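Side-chain contacts in glycosyl transferase (Staphylococcus aureus, PDB 5U02), which is a TarS-type glycosyl transferase whose helical linker region leads into C-terminal beta-rich domains of the E-set clan: residues L34-H37 against F38-R42; E101-Q105 against G106-R110. All blocks are in the same frame, centred on the assembly; numbering follows the deposited sequence.

Contact 1 (L34-H37 against F38-R42)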
ATOM      1  N   LEU A  34      -7.337 -35.002  23.404  1.00 84.29           N
ATOM      2  CA  LEU A  34      -7.721 -33.659  23.828  1.00 86.65           C
ATOM      3  C   LEU A  34      -7.510 -32.589  22.773  1.00 85.71           C
ATOM      4  O   LEU A  34      -7.935 -31.448  22.983  1.00 88.81           O
ATOM      5  CB  LEU A  34      -6.999 -33.213  25.103  1.00 89.72           C
ATOM      6  CG  LEU A  34      -7.123 -34.141  26.308  1.00 92.49           C
ATOM      7  CD1 LEU A  34      -6.046 -35.214  26.340  1.00 94.80           C
ATOM      8  CD2 LEU A  34      -7.201 -33.377  27.620  1.00 93.29           C
ATOM      9  N   ASN A  35      -6.861 -32.895  21.658  1.00 82.93           N
ATOM     10  CA  ASN A  35      -6.960 -31.973  20.540  1.00 81.36           C
ATOM     11  C   ASN A  35      -8.408 -31.919  20.074  1.00 80.83           C
ATOM     12  O   ASN A  35      -8.971 -30.844  19.845  1.00 80.19           O
ATOM     13  CB  ASN A  35      -6.010 -32.402  19.421  1.00 81.26           C
ATOM     14  CG  ASN A  35      -4.545 -32.270  19.814  1.00 82.59           C
ATOM     15  OD1 ASN A  35      -4.190 -31.488  20.700  1.00 82.27           O
ATOM     16  ND2 ASN A  35      -3.686 -33.039  19.155  1.00 83.91           N
ATOM     17  N   ARG A  36      -9.051 -33.084  20.009  1.00 82.79           N
ATOM     18  CA  ARG A  36     -10.401 -33.153  19.467  1.00 85.92           C
ATOM     19  C   ARG A  36     -11.431 -32.623  20.453  1.00 82.80           C
ATOM     20  O   ARG A  36     -12.317 -31.847  20.072  1.00 81.89           O
ATOM     21  CB  ARG A  36     -10.743 -34.591  19.088  1.00 93.16           C
ATOM     22  CG  ARG A  36     -10.586 -34.976  17.614  1.00100.10           C
ATOM     23  CD  ARG A  36     -11.679 -35.976  17.306  1.00106.24           C
ATOM     24  NE  ARG A  36     -11.565 -37.180  18.101  1.00111.23           N
ATOM     25  CZ  ARG A  36     -12.500 -37.601  18.939  1.00113.09           C
ATOM     26  NH1 ARG A  36     -13.590 -36.868  19.109  1.00113.24           N
ATOM     27  NH2 ARG A  36     -12.320 -38.745  19.615  1.00113.86           N
ATOM     28  N   HIS A  37     -11.347 -33.072  21.709  1.00 80.83           N
ATOM     29  CA  HIS A  37     -12.325 -32.712  22.731  1.00 78.42           C
ATOM     30  C   HIS A  37     -12.376 -31.199  22.956  1.00 74.73           C
ATOM     31  O   HIS A  37     -13.459 -30.622  23.099  1.00 75.00           O
ATOM     32  CB  HIS A  37     -11.985 -33.470  24.019  1.00 78.96           C
ATOM     33  CG  HIS A  37     -12.585 -32.885  25.261  1.00 78.55           C
ATOM     34  ND1 HIS A  37     -13.852 -33.194  25.712  1.00 72.92           N
ATOM     35  CD2 HIS A  37     -12.071 -32.019  26.162  1.00 73.15           C
ATOM     36  CE1 HIS A  37     -14.090 -32.541  26.838  1.00 73.33           C
ATOM     37  NE2 HIS A  37     -13.026 -31.818  27.130  1.00 73.46           N
ATOM     38  N   PHE A  38     -11.210 -30.540  23.018  1.00 72.42           N
ATOM     39  CA  PHE A  38     -11.180 -29.082  23.121  1.00 72.71           C
ATOM     40  C   PHE A  38     -11.624 -28.416  21.823  1.00 72.09           C
ATOM     41  O   PHE A  38     -12.032 -27.251  21.846  1.00 73.88           O
ATOM     42  CB  PHE A  38      -9.773 -28.560  23.514  1.00 73.09           C
ATOM     43  CG  PHE A  38      -9.468 -28.565  25.029  1.00 73.76           C
ATOM     44  CD1 PHE A  38      -8.946 -29.684  25.657  1.00 73.98           C
ATOM     45  CD2 PHE A  38      -9.652 -27.430  25.803  1.00 75.40           C
ATOM     46  CE1 PHE A  38      -8.667 -29.703  27.008  1.00 77.46           C
ATOM     47  CE2 PHE A  38      -9.369 -27.443  27.163  1.00 78.19           C
ATOM     48  CZ  PHE A  38      -8.873 -28.585  27.760  1.00 78.91           C
ATOM     49  N   SER A  39     -11.554 -29.118  20.694  1.00 70.37           N
ATOM     50  CA  SER A  39     -11.962 -28.527  19.428  1.00 71.20           C
ATOM     51  C   SER A  39     -13.432 -28.762  19.112  1.00 73.85           C
ATOM     52  O   SER A  39     -14.030 -27.969  18.377  1.00 75.52           O
ATOM     53  CB  SER A  39     -11.102 -29.077  18.284  1.00 70.53           C
ATOM     54  OG  SER A  39      -9.761 -28.634  18.389  1.00 70.21           O
ATOM     55  N   PHE A  40     -14.039 -29.820  19.655  1.00 75.36           N
ATOM     56  CA  PHE A  40     -15.362 -30.230  19.203  1.00 77.13           C
ATOM     57  C   PHE A  40     -16.320 -30.605  20.329  1.00 79.32           C
ATOM     58  O   PHE A  40     -17.335 -31.258  20.062  1.00 79.72           O
ATOM     59  CB  PHE A  40     -15.232 -31.401  18.218  1.00 79.37           C
ATOM     60  CG  PHE A  40     -14.169 -31.191  17.178  1.00 82.49           C
ATOM     61  CD1 PHE A  40     -14.322 -30.219  16.207  1.00 82.06           C
ATOM     62  CD2 PHE A  40     -13.005 -31.946  17.190  1.00 84.57           C
ATOM     63  CE1 PHE A  40     -13.341 -30.007  15.257  1.00 83.15           C
ATOM     64  CE2 PHE A  40     -12.018 -31.740  16.242  1.00 85.00           C
ATOM     65  CZ  PHE A  40     -12.186 -30.764  15.278  1.00 84.85           C
ATOM     66  N   SER A  41     -16.050 -30.207  21.566  1.00 68.19           N
ATOM     67  CA  SER A  41     -16.936 -30.533  22.677  1.00 72.48           C
ATOM     68  C   SER A  41     -17.429 -29.258  23.352  1.00 76.00           C
ATOM     69  O   SER A  41     -17.163 -28.139  22.898  1.00 74.23           O
ATOM     70  CB  SER A  41     -16.235 -31.430  23.698  1.00 72.74           C
ATOM     71  OG  SER A  41     -15.331 -30.666  24.479  1.00 74.03           O
ATOM     72  N   ARG A  42     -18.164 -29.455  24.452  1.00 80.74           N
ATOM     73  CA  ARG A  42     -18.621 -28.373  25.314  1.00 82.79           C
ATOM     74  C   ARG A  42     -17.488 -27.492  25.810  1.00 82.30           C
ATOM     75  O   ARG A  42     -17.736 -26.332  26.161  1.00 82.72           O
ATOM     76  CB  ARG A  42     -19.342 -28.955  26.530  1.00 86.98           C
ATOM     77  CG  ARG A  42     -20.831 -28.780  26.536  1.00 90.71           C
ATOM     78  CD  ARG A  42     -21.326 -29.013  27.949  1.00 94.45           C
ATOM     79  NE  ARG A  42     -22.480 -29.900  28.032  1.00 96.33           N
ATOM     80  CZ  ARG A  42     -22.420 -31.170  28.427  1.00 95.86           C
ATOM     81  NH1 ARG A  42     -21.255 -31.706  28.771  1.00 95.26           N
ATOM     82  NH2 ARG A  42     -23.524 -31.905  28.477  1.00 96.46           N
TER

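Contact 2 (E101-Q105 against G106-R110)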
ATOM      1  N   GLU A 101     -10.706 -15.415  25.701  1.00 65.03           N
ATOM      2  CA  GLU A 101     -10.883 -14.041  25.249  1.00 68.27           C
ATOM      3  C   GLU A 101      -9.686 -13.568  24.440  1.00 68.31           C
ATOM      4  O   GLU A 101      -9.858 -13.005  23.359  1.00 65.69           O
ATOM      5  CB  GLU A 101     -11.146 -13.094  26.419  1.00 71.29           C
ATOM      6  CG  GLU A 101     -12.378 -13.424  27.236  1.00 74.76           C
ATOM      7  CD  GLU A 101     -12.804 -12.296  28.161  1.00 78.26           C
ATOM      8  OE1 GLU A 101     -13.984 -12.287  28.562  1.00 79.13           O
ATOM      9  OE2 GLU A 101     -11.963 -11.433  28.477  1.00 78.32           O
ATOM     10  N   SER A 102      -8.464 -13.804  24.916  1.00 68.78           N
ATOM     11  CA  SER A 102      -7.317 -13.256  24.189  1.00 66.69           C
ATOM     12  C   SER A 102      -7.208 -13.801  22.763  1.00 64.60           C
ATOM     13  O   SER A 102      -6.733 -13.093  21.868  1.00 63.22           O
ATOM     14  CB  SER A 102      -6.009 -13.492  24.958  1.00 67.13           C
ATOM     15  OG  SER A 102      -5.960 -12.756  26.168  1.00 70.06           O
ATOM     16  N   TYR A 103      -7.662 -15.032  22.513  1.00 65.18           N
ATOM     17  CA  TYR A 103      -7.510 -15.585  21.167  1.00 63.82           C
ATOM     18  C   TYR A 103      -8.466 -14.941  20.168  1.00 64.70           C
ATOM     19  O   TYR A 103      -8.119 -14.821  18.988  1.00 63.14           O
ATOM     20  CB  TYR A 103      -7.709 -17.111  21.154  1.00 61.99           C
ATOM     21  CG  TYR A 103      -6.586 -17.888  21.792  1.00 60.02           C
ATOM     22  CD1 TYR A 103      -5.294 -17.388  21.803  1.00 60.35           C
ATOM     23  CD2 TYR A 103      -6.827 -19.099  22.423  1.00 58.86           C
ATOM     24  CE1 TYR A 103      -4.267 -18.085  22.402  1.00 60.64           C
ATOM     25  CE2 TYR A 103      -5.810 -19.807  23.030  1.00 59.97           C
ATOM     26  CZ  TYR A 103      -4.528 -19.292  23.018  1.00 60.01           C
ATOM     27  OH  TYR A 103      -3.507 -19.989  23.621  1.00 59.16           O
ATOM     28  N   ARG A 104      -9.648 -14.487  20.620  1.00 68.72           N
ATOM     29  CA  ARG A 104     -10.687 -14.028  19.693  1.00 74.13           C
ATOM     30  C   ARG A 104     -10.254 -12.770  18.932  1.00 77.31           C
ATOM     31  O   ARG A 104     -10.391 -12.706  17.705  1.00 76.57           O
ATOM     32  CB  ARG A 104     -12.037 -13.816  20.424  1.00 76.32           C
ATOM     33  CG  ARG A 104     -12.076 -12.762  21.508  1.00 82.84           C
ATOM     34  CD  ARG A 104     -13.397 -12.527  22.258  1.00 87.53           C
ATOM     35  NE  ARG A 104     -13.040 -12.109  23.618  1.00 90.99           N
ATOM     36  CZ  ARG A 104     -12.993 -10.845  24.041  1.00 92.89           C
ATOM     37  NH1 ARG A 104     -13.316  -9.847  23.230  1.00 94.13           N
ATOM     38  NH2 ARG A 104     -12.620 -10.562  25.286  1.00 94.00           N
ATOM     39  N   GLN A 105      -9.707 -11.765  19.626  1.00 80.32           N
ATOM     40  CA  GLN A 105      -9.326 -10.523  18.950  1.00 79.71           C
ATOM     41  C   GLN A 105      -7.819 -10.340  18.813  1.00 75.33           C
ATOM     42  O   GLN A 105      -7.378  -9.424  18.108  1.00 74.34           O
ATOM     43  CB  GLN A 105      -9.887  -9.305  19.695  1.00 87.13           C
ATOM     44  CG  GLN A 105      -9.171  -8.976  20.986  1.00 94.33           C
ATOM     45  CD  GLN A 105      -9.174 -10.095  22.060  1.00 99.40           C
ATOM     46  OE1 GLN A 105     -10.188 -10.752  22.287  1.00 98.61           O
ATOM     47  NE2 GLN A 105      -8.034 -10.319  22.695  1.00103.83           N
ATOM     48  N   GLY A 106      -7.027 -11.127  19.522  1.00 73.87           N
ATOM     49  CA  GLY A 106      -5.597 -10.940  19.448  1.00 74.27           C
ATOM     50  C   GLY A 106      -5.135  -9.776  20.297  1.00 76.65           C
ATOM     51  O   GLY A 106      -4.299  -8.972  19.875  1.00 79.99           O
ATOM     52  N   GLN A 107      -5.680  -9.689  21.507  1.00 73.84           N
ATOM     53  CA  GLN A 107      -5.379  -8.643  22.484  1.00 72.86           C
ATOM     54  C   GLN A 107      -4.819  -9.356  23.707  1.00 66.67           C
ATOM     55  O   GLN A 107      -5.565  -9.940  24.501  1.00 62.13           O
ATOM     56  CB  GLN A 107      -6.623  -7.818  22.814  1.00 78.75           C
ATOM     57  CG  GLN A 107      -6.668  -7.154  24.173  1.00 85.39           C
ATOM     58  CD  GLN A 107      -6.078  -5.772  24.159  1.00 89.64           C
ATOM     59  OE1 GLN A 107      -6.667  -4.845  23.599  1.00 90.52           O
ATOM     60  NE2 GLN A 107      -4.930  -5.613  24.794  1.00 91.55           N
ATOM     61  N   TYR A 108      -3.500  -9.334  23.829  1.00 66.62           N
ATOM     62  CA  TYR A 108      -2.799  -9.942  24.942  1.00 63.90           C
ATOM     63  C   TYR A 108      -2.204  -8.846  25.816  1.00 62.65           C
ATOM     64  O   TYR A 108      -1.871  -7.760  25.333  1.00 60.47           O
ATOM     65  CB  TYR A 108      -1.709 -10.888  24.432  1.00 61.26           C
ATOM     66  CG  TYR A 108      -2.209 -11.823  23.350  1.00 59.14           C
ATOM     67  CD1 TYR A 108      -3.003 -12.913  23.667  1.00 58.15           C
ATOM     68  CD2 TYR A 108      -1.909 -11.603  22.013  1.00 60.60           C
ATOM     69  CE1 TYR A 108      -3.482 -13.765  22.689  1.00 58.18           C
ATOM     70  CE2 TYR A 108      -2.384 -12.454  21.023  1.00 60.84           C
ATOM     71  CZ  TYR A 108      -3.170 -13.535  21.371  1.00 58.99           C
ATOM     72  OH  TYR A 108      -3.651 -14.392  20.404  1.00 57.57           O
ATOM     73  N   TYR A 109      -2.101  -9.130  27.114  1.00 63.92           N
ATOM     74  CA  TYR A 109      -1.434  -8.197  28.015  1.00 67.81           C
ATOM     75  C   TYR A 109      -0.020  -7.903  27.530  1.00 70.36           C
ATOM     76  O   TYR A 109       0.375  -6.740  27.392  1.00 71.75           O
ATOM     77  CB  TYR A 109      -1.425  -8.762  29.436  1.00 70.82           C
ATOM     78  CG  TYR A 109      -0.608  -7.961  30.422  1.00 73.97           C
ATOM     79  CD1 TYR A 109      -1.123  -6.814  31.014  1.00 75.39           C
ATOM     80  CD2 TYR A 109       0.676  -8.358  30.769  1.00 75.80           C
ATOM     81  CE1 TYR A 109      -0.378  -6.081  31.913  1.00 78.58           C
ATOM     82  CE2 TYR A 109       1.426  -7.633  31.667  1.00 79.51           C
ATOM     83  CZ  TYR A 109       0.894  -6.497  32.236  1.00 80.70           C
ATOM     84  OH  TYR A 109       1.637  -5.771  33.132  1.00 84.79           O
ATOM     85  N   ARG A 110       0.743  -8.954  27.234  1.00 71.25           N
ATOM     86  CA  ARG A 110       2.072  -8.844  26.653  1.00 71.59           C
ATOM     87  C   ARG A 110       2.237  -9.951  25.623  1.00 68.08           C
ATOM     88  O   ARG A 110       1.726 -11.059  25.814  1.00 64.49           O
ATOM     89  CB  ARG A 110       3.164  -8.955  27.725  1.00 74.37           C
ATOM     90  CG  ARG A 110       4.009  -7.704  27.898  1.00 79.12           C
ATOM     91  CD  ARG A 110       3.254  -6.617  28.646  1.00 82.58           C
ATOM     92  NE  ARG A 110       3.875  -5.305  28.481  1.00 85.12           N
ATOM     93  CZ  ARG A 110       3.335  -4.164  28.894  1.00 85.84           C
ATOM     94  NH1 ARG A 110       2.155  -4.167  29.502  1.00 84.10           N
ATOM     95  NH2 ARG A 110       3.972  -3.018  28.695  1.00 87.83           N
TER

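Contact 1 (L34-H37 against F38-R42)
His37 and Phe38 meet as an offset edge-to-face pair: the edge of the imidazole is directed at the face of the benzene ring, with the planes at 89° and the centroids 5.6 Å apart. His37 reaches this position with CG anti to its backbone N (chi1 161°), which puts the ring next to Ser41. Ser41 OG lies over one imidazole face, 3.1 Å above the plane and offset toward the rim, but is modelled implausibly close to His37 O, so its position is approximate; it also accepts a bond from Thr43 N, as in an ST turn. Phe38 and Leu34, one turn apart, run side by side in the same direction, and Leu34 CD2 comes within 4.0 Å of Phe38 CE1. Both apolar chains suit a buried face and reach Ile66 of helix 56-68, while His37 packs on Phe5, Tyr6 and Met9 of helix 2-17.

On the more open side, Ser39 OG, on its short side chain, folds back and donates to Asn35 O at 2.8 Å, 22° out of the carbonyl plane. Arg36 and Phe40 cross at about a right angle, and it is the aliphatic part of the arginine that touches: CG is 3.8 Å from Phe40 CE2, and CB lies in plane at the ring edge. Buried rings on one side and polar or exposed groups on the other are typical of an amphipathic helix in a helical bundle.

Contact 2 (E101-Q105 against G106-R110)
Helix 93-105 ends in a C-terminal cap made by a glycine with positive phi: Gly106 still sends its N-H back to Ser102 O over 3.1 Å (N-H...O angle 137°), but its phi of 79° turns the chain out toward strand 110-114. Having no CB, Gly106 avoids a collision with Gln105 O at these backbone angles.

The turn brings Tyr108 back onto the last turn of the helix. With CG anti to its carbonyl carbon (chi1 -48°), the ring is carried across Ser102, whose short side chain, with no carbon beyond CB, allows the close approach, and the phenol reaches Met161 O, to which its OH is hydrogen-bonded. Tyr103 crosses Tyr108 at about a right angle: the hydroxyl oxygen of Tyr108 lies in the plane of the Tyr103 ring, at its edge, 3.7 Å from Tyr103 CD1. The far end of Tyr103 bonds to Lys80 O, so each tyrosine combines an aromatic body for the buried interior with a hydroxyl that satisfies a backbone carbonyl. Ser102 OG is likewise occupied, returning one turn along the helix to Thr98 O.

Along the exposed side, Gln105 bends over the beginning of the loop and its CG lies 3.3 Å from Gln107 CB; the amide end is too close to Gln107 to be placed with confidence. Long polar chains suit this solvent-facing edge. Arg104 and Glu101, a turn apart, form a salt bridge through NH2 and OE2 at 3.4 Å. Where the loop folds back, Ser102 CB rests 3.3 Å from Tyr108 CD1 and 3.4 Å from Tyr108 CE1.

From the N terminus, the chain runs through helix 2-17 and then helix 23-40, whose last turns, with the start of the following loop, form contact 1; this joins neighbours in sequence and packs that helix against helices 2-17 and 56-68. The chain then passes through helices 46-49, 56-68 and 82-89 before helix 93-105 brings it to contact 2, which closes the turn leading to strand 110-114. The two contacts are in series, neither nested nor crossed, with centres about 21 Å apart and nearest atoms about 9 Å apart. Contact 1 thus belongs to the helical bundle, whereas contact 2 lies where helices give way to the beta-rich remainder, beside strand 117-121 and Met161.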